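Local coordinates for protein histone-lysine N-methyltransferase SETMAR (Homo sapiens, PDB 3BO5) that transfers methyl groups from S-adenosylmethionine to histone H3 through the SET-domain part seen here, and as a methylase-transposase fusion acts in DNA double-strand break repair, at residues Arg207-Ser212 against Leu245-Ser250; Glu214-Met219 against Pro241-Ser246; Glu81-Asn86 against Asn117-Lys122. The protein carries 2 engineered substitutions. All blocks are in the same frame, centred on the assembly; numbering follows the deposited sequence. Where two conformers were deposited one is given.

Interaction 1 of 3, residues Arg207-Ser212 against Leu245-Ser250; sequences RFLNHS and LSYDYS. With SAH (S-adenosyl-L-homocysteine), chain F.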
loop_
_atom_site.group_PDB
_atom_site.type_symbol
_atom_site.label_atom_id
_atom_site.label_comp_id
_atom_site.label_asym_id
_atom_site.label_seq_id
_atom_site.Cartn_x
_atom_site.Cartn_y
_atom_site.Cartn_z
ATOM N N ARG A 207 -2.240 -5.645 4.385
ATOM C CA ARG A 207 -1.652 -6.053 5.674
ATOM C C ARG A 207 -0.988 -7.422 5.548
ATOM O O ARG A 207 -0.132 -7.758 6.363
ATOM C CB ARG A 207 -2.688 -6.075 6.821
ATOM C CG ARG A 207 -3.682 -7.235 6.620
ATOM C CD ARG A 207 -4.894 -7.029 7.423
ATOM N NE ARG A 207 -4.631 -6.996 8.868
ATOM C CZ ARG A 207 -4.481 -8.104 9.617
ATOM N NH1 ARG A 207 -4.475 -9.321 9.025
ATOM N NH2 ARG A 207 -4.340 -8.027 10.984
ATOM N N PHE A 208 -1.392 -8.236 4.542
ATOM C CA PHE A 208 -0.782 -9.577 4.428
ATOM C C PHE A 208 0.501 -9.644 3.629
ATOM O O PHE A 208 1.107 -10.697 3.521
ATOM C CB PHE A 208 -1.796 -10.546 3.810
ATOM C CG PHE A 208 -2.925 -10.858 4.759
ATOM C CD1 PHE A 208 -2.680 -11.665 5.892
ATOM C CD2 PHE A 208 -4.214 -10.350 4.548
ATOM C CE1 PHE A 208 -3.720 -11.926 6.803
ATOM C CE2 PHE A 208 -5.248 -10.608 5.467
ATOM C CZ PHE A 208 -4.998 -11.448 6.577
ATOM N N LEU A 209 0.950 -8.505 3.099
ATOM C CA LEU A 209 2.181 -8.503 2.316
ATOM C C LEU A 209 3.399 -8.723 3.160
ATOM O O LEU A 209 3.678 -7.911 4.082
ATOM C CB LEU A 209 2.347 -7.184 1.639
ATOM C CG LEU A 209 1.275 -6.953 0.551
ATOM C CD1 LEU A 209 1.227 -5.442 0.193
ATOM C CD2 LEU A 209 1.456 -7.882 -0.685
ATOM N N ASN A 210 4.124 -9.794 2.839
ATOM C CA ASN A 210 5.402 -9.999 3.528
ATOM C C ASN A 210 6.525 -9.138 2.969
ATOM O O ASN A 210 6.425 -8.537 1.880
ATOM C CB ASN A 210 5.726 -11.511 3.527
ATOM C CG ASN A 210 4.833 -12.252 4.464
ATOM O OD1 ASN A 210 4.580 -11.801 5.576
ATOM N ND2 ASN A 210 4.371 -13.437 4.039
ATOM N N HIS A 211 7.617 -9.027 3.752
ATOM C CA HIS A 211 8.764 -8.302 3.284
ATOM C C HIS A 211 9.627 -9.185 2.388
ATOM O O HIS A 211 9.777 -10.355 2.572
ATOM C CB HIS A 211 9.665 -8.073 4.536
ATOM C CG HIS A 211 11.016 -7.587 4.189
ATOM N ND1 HIS A 211 11.249 -6.297 3.753
ATOM C CD2 HIS A 211 12.219 -8.222 4.183
ATOM C CE1 HIS A 211 12.547 -6.162 3.482
ATOM N NE2 HIS A 211 13.145 -7.334 3.705
ATOM N N SER A 212 10.256 -8.553 1.431
ATOM C CA SER A 212 11.325 -9.197 0.741
ATOM C C SER A 212 12.458 -8.231 0.554
ATOM O O SER A 212 12.197 -7.070 0.312
ATOM C CB SER A 212 10.839 -9.657 -0.622
ATOM O OG SER A 212 12.001 -10.193 -1.332
ATOM N N LEU A 245 3.431 -11.835 -3.263
ATOM C CA LEU A 245 3.583 -10.369 -3.428
ATOM C C LEU A 245 4.341 -9.859 -2.195
ATOM O O LEU A 245 4.005 -10.289 -1.061
ATOM C CB LEU A 245 2.200 -9.733 -3.481
ATOM C CG LEU A 245 1.388 -10.203 -4.703
ATOM C CD1 LEU A 245 -0.052 -9.785 -4.527
ATOM C CD2 LEU A 245 1.945 -9.604 -5.994
ATOM N N SER A 246 5.311 -8.998 -2.410
ATOM C CA SER A 246 6.133 -8.516 -1.270
ATOM C C SER A 246 6.529 -7.106 -1.485
ATOM O O SER A 246 6.611 -6.617 -2.634
ATOM C CB SER A 246 7.353 -9.378 -1.181
ATOM O OG SER A 246 8.139 -9.317 -2.377
ATOM N N TYR A 247 6.842 -6.394 -0.398
ATOM C CA TYR A 247 7.495 -5.103 -0.595
ATOM C C TYR A 247 8.594 -4.978 0.467
ATOM O O TYR A 247 8.718 -5.854 1.330
ATOM C CB TYR A 247 6.560 -3.899 -0.454
ATOM C CG TYR A 247 5.876 -3.573 0.869
ATOM C CD1 TYR A 247 6.411 -2.629 1.743
ATOM C CD2 TYR A 247 4.590 -4.137 1.184
ATOM C CE1 TYR A 247 5.709 -2.231 2.874
ATOM C CE2 TYR A 247 3.890 -3.732 2.329
ATOM C CZ TYR A 247 4.476 -2.803 3.159
ATOM O OH TYR A 247 3.837 -2.284 4.268
ATOM N N ASP A 248 9.415 -3.947 0.271
ATOM C CA ASP A 248 10.549 -3.794 1.174
ATOM C C ASP A 248 10.145 -3.021 2.400
ATOM O O ASP A 248 9.784 -1.849 2.290
ATOM C CB ASP A 248 11.640 -3.060 0.418
ATOM C CG ASP A 248 12.862 -2.676 1.278
ATOM O OD1 ASP A 248 12.976 -3.040 2.474
ATOM O OD2 ASP A 248 13.747 -2.034 0.609
ATOM N N TYR A 249 10.156 -3.699 3.564
ATOM C CA TYR A 249 9.678 -3.033 4.777
ATOM C C TYR A 249 10.558 -1.814 5.154
ATOM O O TYR A 249 10.095 -1.005 5.961
ATOM C CB TYR A 249 9.675 -4.006 5.956
ATOM C CG TYR A 249 8.531 -4.982 5.967
ATOM C CD1 TYR A 249 7.688 -5.138 4.854
ATOM C CD2 TYR A 249 8.278 -5.754 7.109
ATOM C CE1 TYR A 249 6.649 -6.090 4.885
ATOM C CE2 TYR A 249 7.237 -6.662 7.163
ATOM C CZ TYR A 249 6.426 -6.823 6.024
ATOM O OH TYR A 249 5.434 -7.738 6.125
ATOM N N SER A 250 11.808 -1.714 4.643
ATOM C CA SER A 250 12.609 -0.510 4.895
ATOM C C SER A 250 12.305 0.615 3.964
ATOM O O SER A 250 12.780 1.747 4.163
ATOM C CB SER A 250 14.112 -0.838 4.771
ATOM O OG SER A 250 14.430 -0.995 3.413
HETATM N N SAH F . 2.915 -12.761 7.884
HETATM C CA SAH F . 1.940 -11.731 8.370
HETATM C CB SAH F . 1.608 -10.680 7.284
HETATM C CG SAH F . 2.744 -9.643 7.218
HETATM S SD SAH F . 2.807 -8.616 8.715
HETATM C C SAH F . 0.675 -12.459 8.877
HETATM O O SAH F . 0.662 -13.680 9.001
HETATM O OXT SAH F . -0.344 -11.743 9.146
HETATM C "C5'" SAH F . 4.566 -8.732 9.100
HETATM C "C4'" SAH F . 4.983 -10.027 9.792
HETATM O "O4'" SAH F . 5.067 -11.109 8.861
HETATM C "C3'" SAH F . 6.357 -9.962 10.391
HETATM O "O3'" SAH F . 6.316 -9.366 11.717
HETATM C "C2'" SAH F . 6.802 -11.395 10.430
HETATM O "O2'" SAH F . 6.086 -12.157 11.420
HETATM C "C1'" SAH F . 6.254 -11.888 9.105
HETATM N N9 SAH F . 7.157 -11.613 7.969
HETATM C C8 SAH F . 6.935 -10.777 6.878
HETATM N N7 SAH F . 7.953 -10.888 6.048
HETATM C C5 SAH F . 8.824 -11.796 6.534
HETATM C C6 SAH F . 10.073 -12.236 6.045
HETATM N N6 SAH F . 10.630 -11.896 4.881
HETATM N N1 SAH F . 10.726 -13.150 6.867
HETATM C C2 SAH F . 10.196 -13.573 8.046
HETATM N N3 SAH F . 8.969 -13.189 8.550
HETATM C C4 SAH F . 8.365 -12.245 7.775
HETATM O O HOH W 1 3.152 -11.786 1.008
#
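His211 sets its CG anti to the backbone N (chi1 168°) and Tyr249 keeps CG beside its own N (chi1 -77°), a pairing that lays the phenol ring against His211 CB. That carbon sits almost over the ring centre, 3.4 Å from the centroid of Tyr249, as a CH-pi contact, while the imidazole turns an edge toward the phenol in an offset edge-to-face pair. His211 ND1 accepts from Tyr249 N at 2.8 Å, in the imidazole plane and nearly straight (174°), which helps fix the rotation of the histidine ring. At the far end of the phenol, Tyr249 OH donates to a lone pair of Leu209 O at 2.7 Å. A phenylalanine here would probably leave that carbonyl without its donor and the ring less firmly fixed beside C5' of S-adenosylhomocysteine. Leu209 splits its branches: CD1 lies at the edge of the Tyr247 ring, and Leu209 CD2 presses tightly on Leu245 CB (3.4 Å). The two backbones pair in parallel at His211 and Tyr247: Tyr247 N donates to Asn210 O, and Tyr247 O accepts from Ser212 N. The backbone of His211 reads the adenine of S-adenosylhomocysteine: His211 N donates to N7 and His211 O accepts from N6. The sequences NHS and LSYDY, joined this way, form the pseudoknot characteristic of SET-domain methyltransferases, beside the cofactor.

Interaction 2 of 3, residues Glu214-Met219 against Pro241-Ser246; sequences EPNLLM and PEEELS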
loop_
_atom_site.group_PDB
_atom_site.type_symbol
_atom_site.label_atom_id
_atom_site.label_comp_id
_atom_site.label_asym_id
_atom_site.label_seq_id
_atom_site.Cartn_x
_atom_site.Cartn_y
_atom_site.Cartn_z
ATOM N N GLU A 214 14.252 -8.400 -1.975
ATOM C CA GLU A 214 14.183 -8.187 -3.422
ATOM C C GLU A 214 12.726 -8.324 -3.770
ATOM O O GLU A 214 12.296 -9.294 -4.373
ATOM C CB GLU A 214 15.000 -9.229 -4.186
ATOM C CG GLU A 214 16.470 -9.038 -4.076
ATOM C CD GLU A 214 17.259 -10.130 -4.815
ATOM O OE1 GLU A 214 16.672 -10.846 -5.689
ATOM O OE2 GLU A 214 18.467 -10.254 -4.487
ATOM N N PRO A 215 11.972 -7.296 -3.419
ATOM C CA PRO A 215 10.531 -7.468 -3.536
ATOM C C PRO A 215 10.045 -7.269 -4.924
ATOM O O PRO A 215 10.755 -6.770 -5.788
ATOM C CB PRO A 215 10.012 -6.325 -2.670
ATOM C CG PRO A 215 11.048 -5.257 -2.821
ATOM C CD PRO A 215 12.332 -6.006 -2.789
ATOM N N ASN A 216 8.746 -7.535 -5.104
ATOM C CA ASN A 216 8.182 -7.308 -6.445
ATOM C C ASN A 216 7.176 -6.190 -6.521
ATOM O O ASN A 216 6.605 -5.965 -7.588
ATOM C CB ASN A 216 7.577 -8.602 -7.033
ATOM C CG ASN A 216 6.553 -9.257 -6.156
ATOM O OD1 ASN A 216 6.045 -8.652 -5.178
ATOM N ND2 ASN A 216 6.216 -10.550 -6.468
ATOM N N LEU A 217 6.954 -5.535 -5.383
ATOM C CA LEU A 217 6.101 -4.322 -5.367
ATOM C C LEU A 217 6.947 -3.119 -4.936
ATOM O O LEU A 217 7.876 -3.237 -4.107
ATOM C CB LEU A 217 4.982 -4.445 -4.356
ATOM C CG LEU A 217 4.071 -5.620 -4.603
ATOM C CD1 LEU A 217 3.051 -5.715 -3.466
ATOM C CD2 LEU A 217 3.405 -5.593 -6.005
ATOM N N LEU A 218 6.534 -1.967 -5.457
ATOM C CA LEU A 218 7.010 -0.675 -5.041
ATOM C C LEU A 218 5.870 0.159 -4.453
ATOM O O LEU A 218 4.864 0.290 -5.101
ATOM C CB LEU A 218 7.615 0.128 -6.243
ATOM C CG LEU A 218 8.122 1.522 -5.942
ATOM C CD1 LEU A 218 9.248 1.552 -4.909
ATOM C CD2 LEU A 218 8.576 2.228 -7.297
ATOM N N MET A 219 6.064 0.758 -3.262
ATOM C CA MET A 219 5.037 1.578 -2.653
ATOM C C MET A 219 5.247 3.068 -3.003
ATOM O O MET A 219 6.356 3.603 -2.846
ATOM C CB MET A 219 5.150 1.452 -1.133
ATOM C CG MET A 219 3.945 2.202 -0.451
ATOM S SD MET A 219 4.135 2.040 1.334
ATOM C CE MET A 219 3.425 0.396 1.572
ATOM N N PRO A 241 1.501 -15.953 -12.086
ATOM C CA PRO A 241 0.507 -16.542 -11.230
ATOM C C PRO A 241 1.116 -17.335 -10.061
ATOM O O PRO A 241 2.105 -18.052 -10.221
ATOM C CB PRO A 241 -0.281 -17.464 -12.182
ATOM C CG PRO A 241 -0.099 -16.752 -13.548
ATOM C CD PRO A 241 1.353 -16.332 -13.514
ATOM N N GLU A 242 0.503 -17.162 -8.894
ATOM C CA GLU A 242 0.903 -17.825 -7.638
ATOM C C GLU A 242 2.151 -17.211 -7.015
ATOM O O GLU A 242 2.550 -17.662 -5.929
ATOM C CB GLU A 242 1.055 -19.352 -7.738
ATOM C CG GLU A 242 -0.299 -20.018 -7.985
ATOM C CD GLU A 242 -0.274 -21.576 -8.086
ATOM O OE1 GLU A 242 0.736 -22.204 -7.776
ATOM O OE2 GLU A 242 -1.274 -22.144 -8.565
ATOM N N GLU A 243 2.693 -16.185 -7.633
ATOM C CA GLU A 243 3.897 -15.569 -7.101
ATOM C C GLU A 243 3.434 -14.788 -5.881
ATOM O O GLU A 243 2.485 -13.963 -5.957
ATOM C CB GLU A 243 4.541 -14.580 -8.090
ATOM C CG GLU A 243 5.887 -14.090 -7.595
ATOM C CD GLU A 243 6.636 -13.314 -8.635
ATOM O OE1 GLU A 243 6.398 -13.563 -9.845
ATOM O OE2 GLU A 243 7.507 -12.474 -8.275
ATOM N N GLU A 244 4.197 -14.957 -4.820
ATOM C CA GLU A 244 3.928 -14.170 -3.602
ATOM C C GLU A 244 4.289 -12.705 -3.808
ATOM O O GLU A 244 5.272 -12.371 -4.499
ATOM C CB GLU A 244 4.751 -14.658 -2.432
ATOM C CG GLU A 244 4.529 -13.804 -1.141
ATOM C CD GLU A 244 5.147 -14.430 0.100
ATOM O OE1 GLU A 244 5.984 -15.390 -0.030
ATOM O OE2 GLU A 244 4.840 -13.949 1.234
ATOM N N LEU A 245 3.431 -11.835 -3.263
ATOM C CA LEU A 245 3.583 -10.369 -3.428
ATOM C C LEU A 245 4.341 -9.859 -2.195
ATOM O O LEU A 245 4.005 -10.289 -1.061
ATOM C CB LEU A 245 2.200 -9.733 -3.481
ATOM C CG LEU A 245 1.388 -10.203 -4.703
ATOM C CD1 LEU A 245 -0.052 -9.785 -4.527
ATOM C CD2 LEU A 245 1.945 -9.604 -5.994
ATOM N N SER A 246 5.311 -8.998 -2.410
ATOM C CA SER A 246 6.133 -8.516 -1.270
ATOM C C SER A 246 6.529 -7.106 -1.485
ATOM O O SER A 246 6.611 -6.617 -2.634
ATOM C CB SER A 246 7.353 -9.378 -1.181
ATOM O OG SER A 246 8.139 -9.317 -2.377
#
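Asn216 makes this a largely polar contact, its side-chain amide bonding along one edge of strand 244-247 just before the chain enters strand 217-223. The amide uses both ends. Asn216 OD1 accepts from Ser246 N at 2.9 Å, the donor tilted 25° from the carbonyl plane, and Asn216 ND2 donates to Glu244 O at 2.8 Å and to Glu243 OE2 at 2.9 Å. Three bonds therefore grip the buried group and settle which end is oxygen and which is nitrogen. With CG between the backbone N and the carbonyl carbon (chi1 55°), the amide is carried across to the backbone of 244-246. Glu243 comes from the opposite direction on an extended chain; its OE2 lies in the plane of the Asn216 amide, yet is itself met from above the carboxylate plane. The other oxygen, OE1, accepts from the backbone N of Val240.

Asn216 closes the NHSCEPN sequence of the SET domain, so the turn leaving the cofactor-binding residues is tied directly to the neighbouring strand of the LSYDY motif. Next along, Leu217 N donates to Ser246 O at 3.0 Å. The N-H of Asn216 is shared more loosely, with weak bonds to both OG and O of Ser246. Ser246 OG also lies 3.2 Å from Pro215 CA. On the apolar side, Leu217 CD1 approaches Leu245 CB at 4.1 Å, and both leucines pack on Val152 of strand 151-160. Glu244 sends its carboxylate away from Asn216, to a salt bridge with Lys136 and a hydrogen bond with Asn210.

Interaction 3 of 3, residues Glu81-Asn86 against Asn117-Lys122; sequences ENYDDN and NRVVQK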
loop_
_atom_site.group_PDB
_atom_site.type_symbol
_atom_site.label_atom_id
_atom_site.label_comp_id
_atom_site.label_asym_id
_atom_site.label_seq_id
_atom_site.Cartn_x
_atom_site.Cartn_y
_atom_site.Cartn_z
ATOM N N GLU A 81 2.710 12.729 -16.793
ATOM C CA GLU A 81 1.702 11.716 -16.575
ATOM C C GLU A 81 2.221 10.762 -15.532
ATOM O O GLU A 81 3.408 10.442 -15.537
ATOM C CB GLU A 81 1.390 10.975 -17.856
ATOM C CG GLU A 81 0.622 11.879 -18.835
ATOM C CD GLU A 81 0.114 11.078 -20.036
ATOM O OE1 GLU A 81 0.972 10.666 -20.851
ATOM O OE2 GLU A 81 -1.125 10.806 -20.113
ATOM N N ASN A 82 1.351 10.298 -14.641
ATOM C CA ASN A 82 1.781 9.300 -13.686
ATOM C C ASN A 82 1.674 7.926 -14.297
ATOM O O ASN A 82 2.477 7.029 -13.929
ATOM C CB ASN A 82 0.872 9.366 -12.463
ATOM C CG ASN A 82 1.021 10.636 -11.728
ATOM O OD1 ASN A 82 2.135 11.025 -11.331
ATOM N ND2 ASN A 82 -0.101 11.348 -11.533
ATOM N N TYR A 83 0.695 7.750 -15.170
ATOM C CA TYR A 83 0.371 6.432 -15.651
ATOM C C TYR A 83 0.312 6.441 -17.169
ATOM O O TYR A 83 0.007 7.475 -17.799
ATOM C CB TYR A 83 -0.997 5.979 -15.140
ATOM C CG TYR A 83 -1.111 6.124 -13.622
ATOM C CD1 TYR A 83 -0.376 5.279 -12.770
ATOM C CD2 TYR A 83 -1.934 7.115 -13.063
ATOM C CE1 TYR A 83 -0.491 5.367 -11.373
ATOM C CE2 TYR A 83 -2.061 7.204 -11.652
ATOM C CZ TYR A 83 -1.322 6.342 -10.833
ATOM O OH TYR A 83 -1.448 6.461 -9.493
ATOM N N ASP A 84 0.575 5.263 -17.731
ATOM C CA ASP A 84 0.346 5.084 -19.152
ATOM C C ASP A 84 -1.043 4.626 -19.475
ATOM O O ASP A 84 -1.932 4.572 -18.631
ATOM C CB ASP A 84 1.409 4.159 -19.793
ATOM C CG ASP A 84 1.315 2.756 -19.361
ATOM O OD1 ASP A 84 0.223 2.284 -18.954
ATOM O OD2 ASP A 84 2.366 2.082 -19.519
ATOM N N ASP A 85 -1.267 4.371 -20.771
ATOM C CA ASP A 85 -2.597 4.089 -21.207
ATOM C C ASP A 85 -3.097 2.730 -20.721
ATOM O O ASP A 85 -4.329 2.489 -20.781
ATOM C CB ASP A 85 -2.734 4.207 -22.736
ATOM C CG ASP A 85 -4.150 3.961 -23.194
ATOM O OD1 ASP A 85 -5.026 4.771 -22.841
ATOM O OD2 ASP A 85 -4.398 2.945 -23.862
ATOM N N ASN A 86 -2.170 1.870 -20.259
ATOM C CA ASN A 86 -2.509 0.555 -19.710
ATOM C C ASN A 86 -2.595 0.624 -18.214
ATOM O O ASN A 86 -2.700 -0.404 -17.576
ATOM C CB ASN A 86 -1.483 -0.482 -20.081
ATOM C CG ASN A 86 -1.487 -0.762 -21.543
ATOM O OD1 ASN A 86 -2.566 -0.872 -22.144
ATOM N ND2 ASN A 86 -0.301 -0.779 -22.145
ATOM N N ASN A 117 -5.555 9.486 -15.452
ATOM C CA ASN A 117 -4.949 9.786 -14.156
ATOM C C ASN A 117 -5.838 9.347 -12.993
ATOM O O ASN A 117 -5.724 9.937 -11.900
ATOM C CB ASN A 117 -4.579 11.285 -14.042
ATOM C CG ASN A 117 -3.620 11.566 -12.941
ATOM O OD1 ASN A 117 -2.630 10.859 -12.804
ATOM N ND2 ASN A 117 -3.860 12.656 -12.207
ATOM N N ARG A 118 -6.684 8.341 -13.231
ATOM C CA ARG A 118 -7.471 7.670 -12.154
ATOM C C ARG A 118 -7.094 6.216 -12.238
ATOM O O ARG A 118 -7.463 5.541 -13.217
ATOM C CB ARG A 118 -8.985 7.847 -12.379
ATOM C CG ARG A 118 -9.402 9.308 -12.450
ATOM C CD ARG A 118 -10.833 9.365 -12.831
ATOM N NE ARG A 118 -11.405 10.734 -12.894
ATOM C CZ ARG A 118 -11.847 11.425 -11.868
ATOM N NH1 ARG A 118 -11.677 10.990 -10.633
ATOM N NH2 ARG A 118 -12.430 12.633 -12.105
ATOM N N VAL A 119 -6.329 5.747 -11.264
ATOM C CA VAL A 119 -5.804 4.354 -11.277
ATOM C C VAL A 119 -5.950 3.790 -9.879
ATOM O O VAL A 119 -6.780 2.892 -9.708
ATOM C CB VAL A 119 -4.377 4.240 -11.794
ATOM C CG1 VAL A 119 -3.759 2.882 -11.506
ATOM C CG2 VAL A 119 -4.372 4.542 -13.272
ATOM N N VAL A 120 -5.221 4.287 -8.873
ATOM C CA VAL A 120 -5.363 3.675 -7.517
ATOM C C VAL A 120 -6.818 3.692 -7.067
ATOM O O VAL A 120 -7.370 2.741 -6.472
ATOM C CB VAL A 120 -4.497 4.449 -6.573
ATOM C CG1 VAL A 120 -4.697 4.027 -5.095
ATOM C CG2 VAL A 120 -3.017 4.281 -7.008
ATOM N N GLN A 121 -7.479 4.795 -7.409
ATOM C CA GLN A 121 -8.880 4.938 -7.022
ATOM C C GLN A 121 -9.841 3.877 -7.521
ATOM O O GLN A 121 -10.921 3.716 -6.908
ATOM C CB GLN A 121 -9.377 6.344 -7.431
ATOM C CG GLN A 121 -9.552 6.563 -8.876
ATOM C CD GLN A 121 -9.678 8.027 -9.143
ATOM O OE1 GLN A 121 -10.773 8.503 -9.452
ATOM N NE2 GLN A 121 -8.559 8.758 -9.059
ATOM N N LYS A 122 -9.498 3.241 -8.653
ATOM C CA LYS A 122 -10.311 2.206 -9.279
ATOM C C LYS A 122 -10.326 0.896 -8.490
ATOM O O LYS A 122 -11.141 0.043 -8.772
ATOM C CB LYS A 122 -9.802 1.931 -10.702
ATOM C CG LYS A 122 -10.032 3.087 -11.683
ATOM C CD LYS A 122 -11.415 3.700 -11.482
ATOM C CE LYS A 122 -11.785 4.503 -12.719
ATOM N NZ LYS A 122 -12.689 5.679 -12.442
HETATM O O HOH W 2 -1.343 10.006 -15.159
#
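Tyr83 has its ring held between two aliphatic groups, Val119 CG2 over one face and CB of its own sequence neighbour Asn82 over the other, although neither partner belongs to a regular strand or helix. Val119 CG2 stands 3.7 Å from the centroid of the Tyr83 ring, 20° off the normal, a CH-pi contact displaced toward the rim on the CG-CD2 side. At the phenol end, Tyr83 OH lies 3.7 Å from Val120 CG2. Beside the ring, Asn82 ND2 donates to Asn117 OD1 at 2.9 Å with an N-H...O angle of 162°. The two amides are nearly coplanar, and the acceptor lies in the plane of the Asn82 amide. Asn117 swings its CG anti to the backbone N (chi1 -163°), carrying OD1 across to the 81-86 loop. Asn117 OD1 takes a second bond from a water oxygen at 2.8 Å, which itself accepts the backbone N-H of Tyr83. Asn117 ND2 is engaged as well, by Phe103 O, so both ends of this buried amide have partners and its orientation is fixed. Val119 and Val120 reach on to Phe151 of strand 151-160. Asn117 also packs against Cys76, its side chain about 5 Å from a zinc ion: the contact flanks the triangular three-zinc cysteine cluster that defines the pre-SET domain.

Overall arrangement
Interaction 3 comes first along the chain, in the pre-SET region, and is closed before the other two open. Its centre is about 23 Å from that of interaction 1 and about 20 Å from that of interaction 2, with no atoms in touch. Interactions 1 and 2 have centres about 8 Å apart; they share Leu245 and Ser246, so strand 244-247 is approached both by strand 210-211 and by the chain entering strand 217-223. Tyr247 packs on Met219 and Pro215. Interactions 1 and 2 thus adjoin around strand 244-247 in the SET domain. Interaction 3 lies on the opposite side of the chain's centre from interaction 1, but residues of interactions 2 and 3 alike pack on strand 151-160.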